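Local coordinates for putative alpha-ketoglutarate-dependent taurine dioxygenase (Burkholderia xenovorans, PDB 5HSX), which probably acts as an iron(II)- and 2-oxoglutarate-dependent dioxygenase of the TfdA/TauD family, although its substrate is not established, at residues Glu97-Ser102 with Leu288-Leu293; Phe61-Phe66 with Ala260-Phe265; Pro205-His210 with Val299-Thr304; Ala53-Arg58 with His210-Glu215. All blocks are in the same frame, centred on the assembly; numbering follows the deposited sequence. Where two conformers were deposited one is given.

Contact 1 (Glu97-Ser102 with Leu288-Leu293); sequences EVYSIS and LYRTTL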
loop_
_atom_site.group_PDB
_atom_site.type_symbol
_atom_site.label_atom_id
_atom_site.label_comp_id
_atom_site.label_asym_id
_atom_site.label_seq_id
_atom_site.Cartn_x
_atom_site.Cartn_y
_atom_site.Cartn_z
ATOM N N GLU B 97 -23.767 -2.232 -20.393
ATOM C CA GLU B 97 -23.097 -1.274 -19.522
ATOM C C GLU B 97 -22.233 -1.931 -18.465
ATOM O O GLU B 97 -21.452 -1.236 -17.811
ATOM C CB GLU B 97 -24.115 -0.385 -18.799
ATOM C CG GLU B 97 -25.214 0.176 -19.675
ATOM C CD GLU B 97 -26.408 -0.753 -19.784
ATOM O OE1 GLU B 97 -27.463 -0.280 -20.248
ATOM O OE2 GLU B 97 -26.293 -1.950 -19.414
ATOM N N VAL B 98 -22.369 -3.237 -18.255
ATOM C CA VAL B 98 -21.765 -3.906 -17.109
ATOM C C VAL B 98 -20.640 -4.808 -17.594
ATOM O O VAL B 98 -20.837 -5.630 -18.497
ATOM C CB VAL B 98 -22.815 -4.703 -16.320
ATOM C CG1 VAL B 98 -22.174 -5.364 -15.109
ATOM C CG2 VAL B 98 -23.947 -3.780 -15.899
ATOM N N TYR B 99 -19.467 -4.660 -16.985
ATOM C CA TYR B 99 -18.287 -5.441 -17.327
ATOM C C TYR B 99 -17.993 -6.420 -16.204
ATOM O O TYR B 99 -17.928 -6.027 -15.033
ATOM C CB TYR B 99 -17.079 -4.534 -17.560
ATOM C CG TYR B 99 -17.355 -3.444 -18.564
ATOM C CD1 TYR B 99 -17.805 -2.194 -18.151
ATOM C CD2 TYR B 99 -17.184 -3.665 -19.922
ATOM C CE1 TYR B 99 -18.071 -1.192 -19.066
ATOM C CE2 TYR B 99 -17.447 -2.669 -20.847
ATOM C CZ TYR B 99 -17.893 -1.435 -20.412
ATOM O OH TYR B 99 -18.156 -0.435 -21.318
ATOM N N SER B 100 -17.801 -7.684 -16.566
ATOM C CA SER B 100 -17.521 -8.738 -15.598
ATOM C C SER B 100 -16.023 -8.792 -15.320
ATOM O O SER B 100 -15.213 -8.765 -16.250
ATOM C CB SER B 100 -18.023 -10.082 -16.129
ATOM O OG SER B 100 -17.715 -11.143 -15.240
ATOM N N ILE B 101 -15.661 -8.847 -14.038
ATOM C CA ILE B 101 -14.276 -8.995 -13.600
ATOM C C ILE B 101 -14.198 -10.269 -12.767
ATOM O O ILE B 101 -14.796 -10.351 -11.686
ATOM C CB ILE B 101 -13.782 -7.782 -12.798
ATOM C CG1 ILE B 101 -13.512 -6.592 -13.717
ATOM C CG2 ILE B 101 -12.518 -8.131 -12.020
ATOM C CD1 ILE B 101 -14.615 -5.591 -13.742
ATOM N N SER B 102 -13.480 -11.267 -13.270
ATOM C CA SER B 102 -13.304 -12.507 -12.523
ATOM C C SER B 102 -11.922 -13.112 -12.752
ATOM O O SER B 102 -11.490 -13.992 -12.007
ATOM C CB SER B 102 -14.393 -13.517 -12.897
ATOM O OG SER B 102 -14.459 -13.701 -14.299
ATOM N N LEU B 288 -16.510 -9.547 -9.569
ATOM C CA LEU B 288 -16.953 -8.171 -9.432
ATOM C C LEU B 288 -17.579 -7.734 -10.746
ATOM O O LEU B 288 -17.426 -8.392 -11.780
ATOM C CB LEU B 288 -15.793 -7.236 -9.051
ATOM C CG LEU B 288 -15.049 -7.527 -7.739
ATOM C CD1 LEU B 288 -13.892 -8.489 -7.964
ATOM C CD2 LEU B 288 -14.556 -6.227 -7.095
ATOM N N TYR B 289 -18.302 -6.617 -10.696
ATOM C CA TYR B 289 -18.891 -6.026 -11.890
ATOM C C TYR B 289 -18.629 -4.534 -11.870
ATOM O O TYR B 289 -18.655 -3.910 -10.805
ATOM C CB TYR B 289 -20.398 -6.298 -11.983
ATOM C CG TYR B 289 -20.708 -7.763 -12.110
ATOM C CD1 TYR B 289 -20.644 -8.405 -13.345
ATOM C CD2 TYR B 289 -21.041 -8.515 -10.992
ATOM C CE1 TYR B 289 -20.916 -9.772 -13.458
ATOM C CE2 TYR B 289 -21.317 -9.867 -11.095
ATOM C CZ TYR B 289 -21.253 -10.486 -12.327
ATOM O OH TYR B 289 -21.527 -11.828 -12.413
ATOM N N ARG B 290 -18.362 -3.970 -13.050
ATOM C CA ARG B 290 -17.964 -2.579 -13.173
ATOM C C ARG B 290 -18.842 -1.881 -14.200
ATOM O O ARG B 290 -19.198 -2.458 -15.232
ATOM C CB ARG B 290 -16.481 -2.434 -13.579
ATOM C CG ARG B 290 -16.081 -0.987 -13.860
ATOM C CD ARG B 290 -14.592 -0.752 -14.092
ATOM N NE ARG B 290 -13.929 -1.784 -14.877
ATOM C CZ ARG B 290 -13.977 -1.894 -16.202
ATOM N NH1 ARG B 290 -14.686 -1.046 -16.928
ATOM N NH2 ARG B 290 -13.316 -2.869 -16.808
ATOM N N THR B 291 -19.208 -0.648 -13.893
ATOM C CA THR B 291 -19.736 0.282 -14.879
ATOM C C THR B 291 -18.768 1.451 -14.958
ATOM O O THR B 291 -18.014 1.711 -14.013
ATOM C CB THR B 291 -21.128 0.781 -14.493
ATOM O OG1 THR B 291 -21.059 1.409 -13.206
ATOM C CG2 THR B 291 -22.128 -0.377 -14.439
ATOM N N THR B 292 -18.750 2.150 -16.093
ATOM C CA THR B 292 -17.923 3.346 -16.165
ATOM C C THR B 292 -18.701 4.449 -16.868
ATOM O O THR B 292 -19.633 4.194 -17.639
ATOM C CB THR B 292 -16.546 3.112 -16.846
ATOM O OG1 THR B 292 -16.660 3.173 -18.263
ATOM C CG2 THR B 292 -15.945 1.755 -16.470
ATOM N N LEU B 293 -18.329 5.678 -16.552
ATOM C CA LEU B 293 -19.041 6.863 -17.002
ATOM C C LEU B 293 -18.219 7.585 -18.061
ATOM O O LEU B 293 -17.014 7.791 -17.880
ATOM C CB LEU B 293 -19.336 7.787 -15.821
ATOM C CG LEU B 293 -20.119 7.150 -14.665
ATOM C CD1 LEU B 293 -20.375 8.173 -13.561
ATOM C CD2 LEU B 293 -21.434 6.554 -15.155
HETATM O O HOH W 1 -20.563 1.188 -18.162
#
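Y99 and R290 face each other as an antiparallel hydrogen-bonded pair: Y99 N donates a hydrogen bond to R290 O at 2.8 Å, and R290 N donates one to Y99 O at 2.9 Å. I101 and L288 repeat the exchange, the bond from L288 N to I101 O running almost straight at 175°. Between these pairs the non-hydrogen-bonded couple S100 and Y289 turns to the other face, where Y289 CB packs 3.7 Å from V98 CG1 and the phenol ring reaches along to S100. On the face of Y99 and I101, the R290 chain starts with CG anti to the backbone nitrogen (chi1 174°) and bends at chi3, which brings the guanidinium nearly parallel to the Y99 ring, 20° between planes, with NH1 3.5 Å from Y99 CD1. I101 CD1 rests against R290 CB at 3.7 Å. Farther out, water 1 accepts from T292 N and lies within bonding reach of E97 O where strand pairing has ceased. In the second shell, V320 O binds R290 NH1, T83 holds the Y99 hydroxyl, and helix 313-322 packs on Y99. The backbone bonds add 99-101 to strand 287-293 as the outermost strand of the main sheet of this cupin-type fold. The buried arginine, bound by V320 O and paired weakly, at long range, with the N323 terminal carboxylate, probably stays charged while linking that sheet to the C-terminal helix.

Contact 2 (Phe61-Phe66 with Ala260-Phe265); sequences FFREQF and AGSVAF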
loop_
_atom_site.group_PDB
_atom_site.type_symbol
_atom_site.label_atom_id
_atom_site.label_comp_id
_atom_site.label_asym_id
_atom_site.label_seq_id
_atom_site.Cartn_x
_atom_site.Cartn_y
_atom_site.Cartn_z
ATOM N N PHE B 61 -16.213 4.721 -0.961
ATOM C CA PHE B 61 -16.541 3.310 -0.803
ATOM C C PHE B 61 -17.866 3.144 -0.070
ATOM O O PHE B 61 -18.176 3.901 0.854
ATOM C CB PHE B 61 -15.439 2.564 -0.032
ATOM C CG PHE B 61 -14.071 2.697 -0.636
ATOM C CD1 PHE B 61 -13.708 1.940 -1.741
ATOM C CD2 PHE B 61 -13.143 3.572 -0.090
ATOM C CE1 PHE B 61 -12.438 2.052 -2.294
ATOM C CE2 PHE B 61 -11.870 3.691 -0.633
ATOM C CZ PHE B 61 -11.514 2.927 -1.739
ATOM N N PHE B 62 -18.636 2.139 -0.484
ATOM C CA PHE B 62 -19.856 1.737 0.196
ATOM C C PHE B 62 -19.706 0.295 0.658
ATOM O O PHE B 62 -18.966 -0.491 0.055
ATOM C CB PHE B 62 -21.095 1.861 -0.716
ATOM C CG PHE B 62 -21.262 3.221 -1.354
ATOM C CD1 PHE B 62 -22.096 4.177 -0.785
ATOM C CD2 PHE B 62 -20.600 3.535 -2.537
ATOM C CE1 PHE B 62 -22.259 5.434 -1.383
ATOM C CE2 PHE B 62 -20.755 4.781 -3.133
ATOM C CZ PHE B 62 -21.587 5.730 -2.557
ATOM N N ARG B 63 -20.413 -0.047 1.732
ATOM C CA ARG B 63 -20.431 -1.399 2.273
ATOM C C ARG B 63 -21.860 -1.911 2.351
ATOM O O ARG B 63 -22.809 -1.135 2.507
ATOM C CB ARG B 63 -19.806 -1.462 3.676
ATOM C CG ARG B 63 -18.379 -0.965 3.774
ATOM C CD ARG B 63 -17.398 -1.923 3.133
ATOM N NE ARG B 63 -16.030 -1.625 3.546
ATOM C CZ ARG B 63 -14.966 -2.339 3.192
ATOM N NH1 ARG B 63 -15.101 -3.392 2.397
ATOM N NH2 ARG B 63 -13.761 -1.990 3.623
ATOM N N GLU B 64 -22.005 -3.235 2.251
ATOM C CA GLU B 64 -23.291 -3.906 2.445
ATOM C C GLU B 64 -24.339 -3.413 1.450
ATOM O O GLU B 64 -25.505 -3.214 1.799
ATOM C CB GLU B 64 -23.795 -3.737 3.882
ATOM C CG GLU B 64 -22.892 -4.324 4.942
ATOM C CD GLU B 64 -22.793 -5.827 4.838
ATOM O OE1 GLU B 64 -21.659 -6.340 4.728
ATOM O OE2 GLU B 64 -23.849 -6.495 4.858
ATOM N N GLN B 65 -23.928 -3.223 0.200
ATOM C CA GLN B 65 -24.823 -2.826 -0.888
ATOM C C GLN B 65 -24.898 -3.997 -1.868
ATOM O O GLN B 65 -24.053 -4.140 -2.750
ATOM C CB GLN B 65 -24.319 -1.552 -1.559
ATOM C CG GLN B 65 -24.054 -0.407 -0.587
ATOM C CD GLN B 65 -25.332 0.145 0.021
ATOM O OE1 GLN B 65 -26.395 0.108 -0.602
ATOM N NE2 GLN B 65 -25.236 0.655 1.242
ATOM N N PHE B 66 -25.914 -4.838 -1.709
ATOM C CA PHE B 66 -26.062 -6.045 -2.518
ATOM C C PHE B 66 -27.002 -5.723 -3.672
ATOM O O PHE B 66 -28.222 -5.655 -3.494
ATOM C CB PHE B 66 -26.554 -7.202 -1.654
ATOM C CG PHE B 66 -25.648 -7.484 -0.487
ATOM C CD1 PHE B 66 -24.510 -8.259 -0.652
ATOM C CD2 PHE B 66 -25.905 -6.931 0.759
ATOM C CE1 PHE B 66 -23.656 -8.501 0.412
ATOM C CE2 PHE B 66 -25.058 -7.166 1.827
ATOM C CZ PHE B 66 -23.931 -7.949 1.653
ATOM N N ALA B 260 -18.034 -8.848 0.261
ATOM C CA ALA B 260 -19.246 -8.973 -0.536
ATOM C C ALA B 260 -20.154 -7.781 -0.260
ATOM O O ALA B 260 -20.319 -7.362 0.888
ATOM C CB ALA B 260 -19.971 -10.284 -0.214
ATOM N N GLY B 261 -20.715 -7.213 -1.326
ATOM C CA GLY B 261 -21.556 -6.046 -1.188
ATOM C C GLY B 261 -20.817 -4.727 -1.122
ATOM O O GLY B 261 -21.460 -3.685 -0.935
ATOM N N SER B 262 -19.495 -4.725 -1.264
ATOM C CA SER B 262 -18.771 -3.461 -1.257
ATOM C C SER B 262 -18.789 -2.828 -2.642
ATOM O O SER B 262 -18.921 -3.513 -3.661
ATOM C CB SER B 262 -17.328 -3.654 -0.787
ATOM O OG SER B 262 -17.285 -4.078 0.574
ATOM N N VAL B 263 -18.685 -1.499 -2.665
ATOM C CA VAL B 263 -18.691 -0.717 -3.897
ATOM C C VAL B 263 -17.574 0.312 -3.804
ATOM O O VAL B 263 -17.407 0.961 -2.768
ATOM C CB VAL B 263 -20.049 -0.016 -4.130
ATOM C CG1 VAL B 263 -20.026 0.787 -5.445
ATOM C CG2 VAL B 263 -21.194 -1.030 -4.134
ATOM N N ALA B 264 -16.805 0.453 -4.883
ATOM C CA ALA B 264 -15.802 1.501 -5.012
ATOM C C ALA B 264 -16.177 2.398 -6.183
ATOM O O ALA B 264 -16.482 1.904 -7.273
ATOM C CB ALA B 264 -14.403 0.905 -5.223
ATOM N N PHE B 265 -16.146 3.711 -5.953
ATOM C CA PHE B 265 -16.565 4.724 -6.922
ATOM C C PHE B 265 -15.418 5.724 -6.990
ATOM O O PHE B 265 -15.167 6.439 -6.014
ATOM C CB PHE B 265 -17.870 5.376 -6.441
ATOM C CG PHE B 265 -18.511 6.380 -7.394
ATOM C CD1 PHE B 265 -18.015 6.634 -8.666
ATOM C CD2 PHE B 265 -19.648 7.058 -6.980
ATOM C CE1 PHE B 265 -18.652 7.548 -9.504
ATOM C CE2 PHE B 265 -20.286 7.974 -7.807
ATOM C CZ PHE B 265 -19.783 8.224 -9.072
HETATM O O HOH W 2 -19.681 -4.950 1.868
HETATM O O HOH W 3 -20.512 -8.695 3.286
HETATM O O HOH W 4 -21.903 -4.507 -4.224
#
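R63 reaches S262 although its CB sets out away from the opposing segment. From CB the chain bends at chi2 (-72°), then runs extended past S262, with CD 3.3 Å from S262 OG; NE has a long, weak ion pair with E32, CZ passes S262 OG, and NH1 donates to S262 OG at 2.9 Å, the hydroxyl lying 16° out of the guanidinium plane. NH1 also binds K257 O and S262 OG binds Q259 O, both in the loop ahead of strand 263-267. This pair sits where the regular pairing of strands 59-62 and 263-267, neighbours in the main sheet of the cupin-type fold, gives way to loop while the chains stay close. Within the sheet F62 N donates to V263 O at 2.8 Å, and the F62 ring leans on V263 CB on the side where helix 44-57 packs. F61 lies on the other face, its CD1 3.7 Å from A264 CB, and its ring stacks on F256. Past R63 the chain turns, and Q65 N donates to G261 O at 2.8 Å. G261, without a side chain, lets the F66 ring come close, CE1 3.6 Å from G261 CA. Water 2 connects E64 N, A260 O and S262 OG.

Contact 3 (Pro205-His210 with Val299-Thr304); sequences PLVRVH and VGPDGT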
loop_
_atom_site.group_PDB
_atom_site.type_symbol
_atom_site.label_atom_id
_atom_site.label_comp_id
_atom_site.label_asym_id
_atom_site.label_seq_id
_atom_site.Cartn_x
_atom_site.Cartn_y
_atom_site.Cartn_z
ATOM N N PRO B 205 -2.023 15.699 -22.212
ATOM C CA PRO B 205 -1.172 16.521 -21.347
ATOM C C PRO B 205 -0.617 15.673 -20.218
ATOM O O PRO B 205 -1.282 14.761 -19.718
ATOM C CB PRO B 205 -2.130 17.593 -20.817
ATOM C CG PRO B 205 -3.461 16.894 -20.801
ATOM C CD PRO B 205 -3.455 16.022 -22.036
ATOM N N LEU B 206 0.620 15.965 -19.818
ATOM C CA LEU B 206 1.125 15.307 -18.621
ATOM C C LEU B 206 0.453 15.846 -17.365
ATOM O O LEU B 206 0.432 15.158 -16.344
ATOM C CB LEU B 206 2.646 15.480 -18.512
ATOM C CG LEU B 206 3.504 14.225 -18.528
ATOM C CD1 LEU B 206 3.250 13.418 -19.794
ATOM C CD2 LEU B 206 4.976 14.630 -18.405
ATOM N N VAL B 207 -0.087 17.064 -17.421
ATOM C CA VAL B 207 -0.824 17.658 -16.316
ATOM C C VAL B 207 -2.251 17.906 -16.791
ATOM O O VAL B 207 -2.476 18.694 -17.721
ATOM C CB VAL B 207 -0.170 18.962 -15.834
ATOM C CG1 VAL B 207 -0.988 19.584 -14.717
ATOM C CG2 VAL B 207 1.264 18.694 -15.385
ATOM N N ARG B 208 -3.215 17.222 -16.174
ATOM C CA ARG B 208 -4.612 17.357 -16.576
ATOM C C ARG B 208 -5.343 18.299 -15.629
ATOM O O ARG B 208 -5.368 18.068 -14.415
ATOM C CB ARG B 208 -5.332 16.004 -16.602
ATOM C CG ARG B 208 -6.795 16.189 -17.022
ATOM C CD ARG B 208 -7.598 14.878 -17.161
ATOM N NE ARG B 208 -8.930 15.221 -17.674
ATOM C CZ ARG B 208 -9.878 14.347 -18.011
ATOM N NH1 ARG B 208 -9.656 13.043 -17.897
ATOM N NH2 ARG B 208 -11.051 14.788 -18.458
ATOM N N VAL B 209 -5.969 19.330 -16.192
ATOM C CA VAL B 209 -6.745 20.270 -15.389
ATOM C C VAL B 209 -8.141 19.707 -15.157
ATOM O O VAL B 209 -8.913 19.519 -16.104
ATOM C CB VAL B 209 -6.809 21.646 -16.061
ATOM C CG1 VAL B 209 -7.618 22.582 -15.198
ATOM C CG2 VAL B 209 -5.390 22.169 -16.276
ATOM N N HIS B 210 -8.483 19.481 -13.893
ATOM C CA HIS B 210 -9.748 18.828 -13.563
ATOM C C HIS B 210 -10.927 19.706 -13.981
ATOM O O HIS B 210 -10.995 20.881 -13.591
ATOM C CB HIS B 210 -9.798 18.524 -12.064
ATOM C CG HIS B 210 -10.879 17.568 -11.674
ATOM N ND1 HIS B 210 -12.216 17.893 -11.726
ATOM C CD2 HIS B 210 -10.817 16.292 -11.212
ATOM C CE1 HIS B 210 -12.933 16.858 -11.325
ATOM N NE2 HIS B 210 -12.109 15.877 -10.997
ATOM N N VAL B 299 -7.688 18.395 -20.892
ATOM C CA VAL B 299 -7.072 19.669 -21.236
ATOM C C VAL B 299 -5.898 19.904 -20.297
ATOM O O VAL B 299 -6.004 19.634 -19.094
ATOM C CB VAL B 299 -8.082 20.829 -21.121
ATOM C CG1 VAL B 299 -7.452 22.102 -21.585
ATOM C CG2 VAL B 299 -9.354 20.517 -21.900
ATOM N N GLY B 300 -4.790 20.419 -20.833
ATOM C CA GLY B 300 -3.638 20.764 -20.022
ATOM C C GLY B 300 -3.688 22.203 -19.540
ATOM O O GLY B 300 -4.624 22.963 -19.849
ATOM N N PRO B 301 -2.679 22.611 -18.762
ATOM C CA PRO B 301 -2.685 23.972 -18.213
ATOM C C PRO B 301 -2.719 25.056 -19.272
ATOM O O PRO B 301 -3.282 26.130 -19.017
ATOM C CB PRO B 301 -1.384 24.022 -17.400
ATOM C CG PRO B 301 -1.201 22.609 -16.960
ATOM C CD PRO B 301 -1.618 21.777 -18.151
ATOM N N ASP B 302 -2.144 24.815 -20.452
ATOM C CA ASP B 302 -2.160 25.817 -21.517
ATOM C C ASP B 302 -3.425 25.763 -22.371
ATOM O O ASP B 302 -3.522 26.500 -23.363
ATOM C CB ASP B 302 -0.915 25.671 -22.413
ATOM C CG ASP B 302 -0.938 24.407 -23.277
ATOM O OD1 ASP B 302 -1.830 23.559 -23.097
ATOM O OD2 ASP B 302 -0.034 24.247 -24.123
ATOM N N GLY B 303 -4.396 24.926 -22.015
ATOM C CA GLY B 303 -5.636 24.846 -22.763
ATOM C C GLY B 303 -5.638 23.870 -23.922
ATOM O O GLY B 303 -6.681 23.703 -24.561
ATOM N N THR B 304 -4.514 23.219 -24.210
ATOM C CA THR B 304 -4.433 22.295 -25.338
ATOM C C THR B 304 -5.146 20.990 -24.996
ATOM O O THR B 304 -4.794 20.325 -24.015
ATOM C CB THR B 304 -2.975 22.016 -25.706
ATOM O OG1 THR B 304 -2.272 23.251 -25.865
ATOM C CG2 THR B 304 -2.905 21.236 -27.021
HETATM O O HOH W 5 -9.226 18.009 -18.379
#
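P205, V207 and V209 press closely on G300 and P301, whereas the tip of the turn beyond them, D302 and G303, stands exposed. P205 CB lies 3.6 Å from G300 CA, a close approach to a residue without a side chain. V207 CG1 meets P301 CG at 3.8 Å, the two side chains crossing at about a right angle, and P301 CD closes on V207 O at 3.2 Å; this buried carbonyl oxygen has no hydrogen-bond partner in the model, and G300 CA-H points to it. V209 CG2 packs 3.7 Å from P301 N. Strand 200-209 belongs to a five-stranded antiparallel sheet, and the loop folded against it makes a type I beta turn from G300 to G303, overlapped by an Asx turn in which D302 OD1 accepts from T304 N. V299 is held both directly and through water: a single backbone bond joins the segments, V209 N to V299 O, 2.9 Å, and beside it R208, stretched out from CG to NE, donates in plane from NE to water 5, which also links V209 O and V299 N.

Contact 4 (Ala53-Arg58 with His210-Glu215); sequences ALLKWR and HPETGE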
loop_
_atom_site.group_PDB
_atom_site.type_symbol
_atom_site.label_atom_id
_atom_site.label_comp_id
_atom_site.label_asym_id
_atom_site.label_seq_id
_atom_site.Cartn_x
_atom_site.Cartn_y
_atom_site.Cartn_z
ATOM N N ALA B 53 -18.386 14.384 -2.199
ATOM C CA ALA B 53 -17.447 13.539 -1.471
ATOM C C ALA B 53 -16.474 12.862 -2.424
ATOM O O ALA B 53 -15.286 12.724 -2.116
ATOM C CB ALA B 53 -18.212 12.499 -0.652
ATOM N N LEU B 54 -16.961 12.449 -3.594
ATOM C CA LEU B 54 -16.096 11.835 -4.596
ATOM C C LEU B 54 -15.063 12.828 -5.114
ATOM O O LEU B 54 -13.874 12.509 -5.214
ATOM C CB LEU B 54 -16.940 11.280 -5.743
ATOM C CG LEU B 54 -16.208 10.765 -6.983
ATOM C CD1 LEU B 54 -15.395 9.498 -6.668
ATOM C CD2 LEU B 54 -17.217 10.523 -8.110
ATOM N N LEU B 55 -15.494 14.043 -5.461
ATOM C CA LEU B 55 -14.531 15.032 -5.934
ATOM C C LEU B 55 -13.496 15.349 -4.863
ATOM O O LEU B 55 -12.318 15.560 -5.176
ATOM C CB LEU B 55 -15.252 16.309 -6.376
ATOM C CG LEU B 55 -16.183 16.174 -7.582
ATOM C CD1 LEU B 55 -16.643 17.545 -8.033
ATOM C CD2 LEU B 55 -15.514 15.418 -8.722
ATOM N N LYS B 56 -13.905 15.339 -3.595
ATOM C CA LYS B 56 -13.004 15.738 -2.519
ATOM C C LYS B 56 -12.040 14.624 -2.124
ATOM O O LYS B 56 -10.855 14.882 -1.866
ATOM C CB LYS B 56 -13.820 16.169 -1.304
ATOM C CG LYS B 56 -12.983 16.565 -0.097
ATOM C CD LYS B 56 -13.907 16.974 1.042
ATOM C CE LYS B 56 -13.149 17.411 2.275
ATOM N NZ LYS B 56 -14.123 17.794 3.329
ATOM N N TRP B 57 -12.522 13.389 -2.061
ATOM C CA TRP B 57 -11.720 12.276 -1.558
ATOM C C TRP B 57 -11.212 11.349 -2.657
ATOM O O TRP B 57 -10.486 10.391 -2.352
ATOM C CB TRP B 57 -12.527 11.496 -0.506
ATOM C CG TRP B 57 -12.658 12.315 0.760
ATOM C CD1 TRP B 57 -13.769 12.975 1.217
ATOM C CD2 TRP B 57 -11.605 12.611 1.689
ATOM N NE1 TRP B 57 -13.472 13.638 2.390
ATOM C CE2 TRP B 57 -12.152 13.436 2.695
ATOM C CE3 TRP B 57 -10.257 12.239 1.777
ATOM C CZ2 TRP B 57 -11.394 13.908 3.774
ATOM C CZ3 TRP B 57 -9.503 12.703 2.848
ATOM C CH2 TRP B 57 -10.076 13.530 3.834
ATOM N N ARG B 58 -11.573 11.614 -3.922
ATOM C CA ARG B 58 -11.043 10.946 -5.116
ATOM C C ARG B 58 -11.621 9.553 -5.345
ATOM O O ARG B 58 -11.844 9.161 -6.496
ATOM C CB ARG B 58 -9.519 10.827 -5.087
ATOM C CG ARG B 58 -8.756 12.073 -4.669
ATOM C CD ARG B 58 -9.194 13.308 -5.427
ATOM N NE ARG B 58 -8.500 14.472 -4.881
ATOM C CZ ARG B 58 -8.545 15.690 -5.406
ATOM N NH1 ARG B 58 -9.240 15.920 -6.510
ATOM N NH2 ARG B 58 -7.881 16.678 -4.823
ATOM N N HIS B 210 -8.483 19.481 -13.893
ATOM C CA HIS B 210 -9.748 18.828 -13.563
ATOM C C HIS B 210 -10.927 19.706 -13.981
ATOM O O HIS B 210 -10.995 20.881 -13.591
ATOM C CB HIS B 210 -9.798 18.524 -12.064
ATOM C CG HIS B 210 -10.879 17.568 -11.674
ATOM N ND1 HIS B 210 -12.216 17.893 -11.726
ATOM C CD2 HIS B 210 -10.817 16.292 -11.212
ATOM C CE1 HIS B 210 -12.933 16.858 -11.325
ATOM N NE2 HIS B 210 -12.109 15.877 -10.997
ATOM N N PRO B 211 -11.875 19.183 -14.768
ATOM C CA PRO B 211 -12.933 20.055 -15.312
ATOM C C PRO B 211 -13.977 20.511 -14.298
ATOM O O PRO B 211 -14.730 21.443 -14.605
ATOM C CB PRO B 211 -13.575 19.196 -16.412
ATOM C CG PRO B 211 -13.275 17.804 -16.032
ATOM C CD PRO B 211 -11.930 17.822 -15.334
ATOM N N GLU B 212 -14.068 19.896 -13.121
ATOM C CA GLU B 212 -15.026 20.344 -12.117
ATOM C C GLU B 212 -14.383 21.106 -10.965
ATOM O O GLU B 212 -15.019 21.991 -10.393
ATOM C CB GLU B 212 -15.815 19.158 -11.553
ATOM C CG GLU B 212 -16.723 18.475 -12.564
ATOM C CD GLU B 212 -17.598 17.397 -11.935
ATOM O OE1 GLU B 212 -18.530 17.735 -11.170
ATOM O OE2 GLU B 212 -17.348 16.205 -12.200
ATOM N N THR B 213 -13.141 20.792 -10.600
ATOM C CA THR B 213 -12.507 21.456 -9.470
ATOM C C THR B 213 -11.420 22.439 -9.869
ATOM O O THR B 213 -11.024 23.265 -9.038
ATOM C CB THR B 213 -11.881 20.429 -8.516
ATOM O OG1 THR B 213 -10.739 19.846 -9.152
ATOM C CG2 THR B 213 -12.883 19.330 -8.159
ATOM N N GLY B 214 -10.923 22.366 -11.104
ATOM C CA GLY B 214 -9.826 23.205 -11.525
ATOM C C GLY B 214 -8.470 22.766 -11.020
ATOM O O GLY B 214 -7.470 23.429 -11.326
ATOM N N GLU B 215 -8.401 21.676 -10.257
ATOM C CA GLU B 215 -7.125 21.180 -9.766
ATOM C C GLU B 215 -6.316 20.563 -10.901
ATOM O O GLU B 215 -6.850 20.156 -11.933
ATOM C CB GLU B 215 -7.339 20.144 -8.663
ATOM C CG GLU B 215 -8.065 20.673 -7.433
ATOM C CD GLU B 215 -8.637 19.563 -6.573
ATOM O OE1 GLU B 215 -9.457 18.767 -7.083
ATOM O OE2 GLU B 215 -8.253 19.466 -5.388
HETATM O O HOH W 6 -11.177 17.993 -4.828
#
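E215 OE1 is gripped from opposite faces of its carboxylate, by R58 NH1 at 2.9 Å and by the T213 hydroxyl, OG1, at 2.7 Å. R58 completes an end-on salt bridge by giving NH2 to E215 OE2, also 2.9 Å away; both oxygens lie close to the guanidinium plane, yet they are met from above the carboxylate plane, the two flat groups being turned 28° apart. Water 6 donates a further hydrogen bond to OE1 and another to L55 O. T213 is itself held, for its OG1 accepts from E215 N to form an ST turn. The bridge thus joins the C-terminal end of helix 44-57, where R58 leaves the helix with positive phi, to the hairpin loop between strands 200-209 and 216-218. L55 forms the apolar part: CG anti to the carbonyl carbon (chi1 -65°) directs the branch at the turn, where its methyls separate, CD2 going to H210 CE1 at 3.9 Å and CD1 to E212 OE1 at 3.7 Å. H210 ND1 accepts from E212 N near the ring plane and from T213 N well out of it, while NE2 is bonded to D267. The E212 carboxylate has salt bridges to R51 and R269.

From the N terminus, the chain first runs through helix 44-57, whose end (53-58) awaits the 210-215 turn of contact 4; strand 59-62 follows directly and waits longer, until 260-265, for contact 2. Residues 97-102 then wait for 288-293 in contact 1, and 205-210 for 299-304 in contact 3. Every pair of these loops crosses and none nests. Contacts 1 and 2 build different parts of the same mixed sheet, their centres about 14 Å apart. Contacts 3 and 4 share H210 and continue from strand 200-209 into its turn. Contact 4 touches contact 2 through L54 and F265, so the helix ties the main sheet to the five-stranded one.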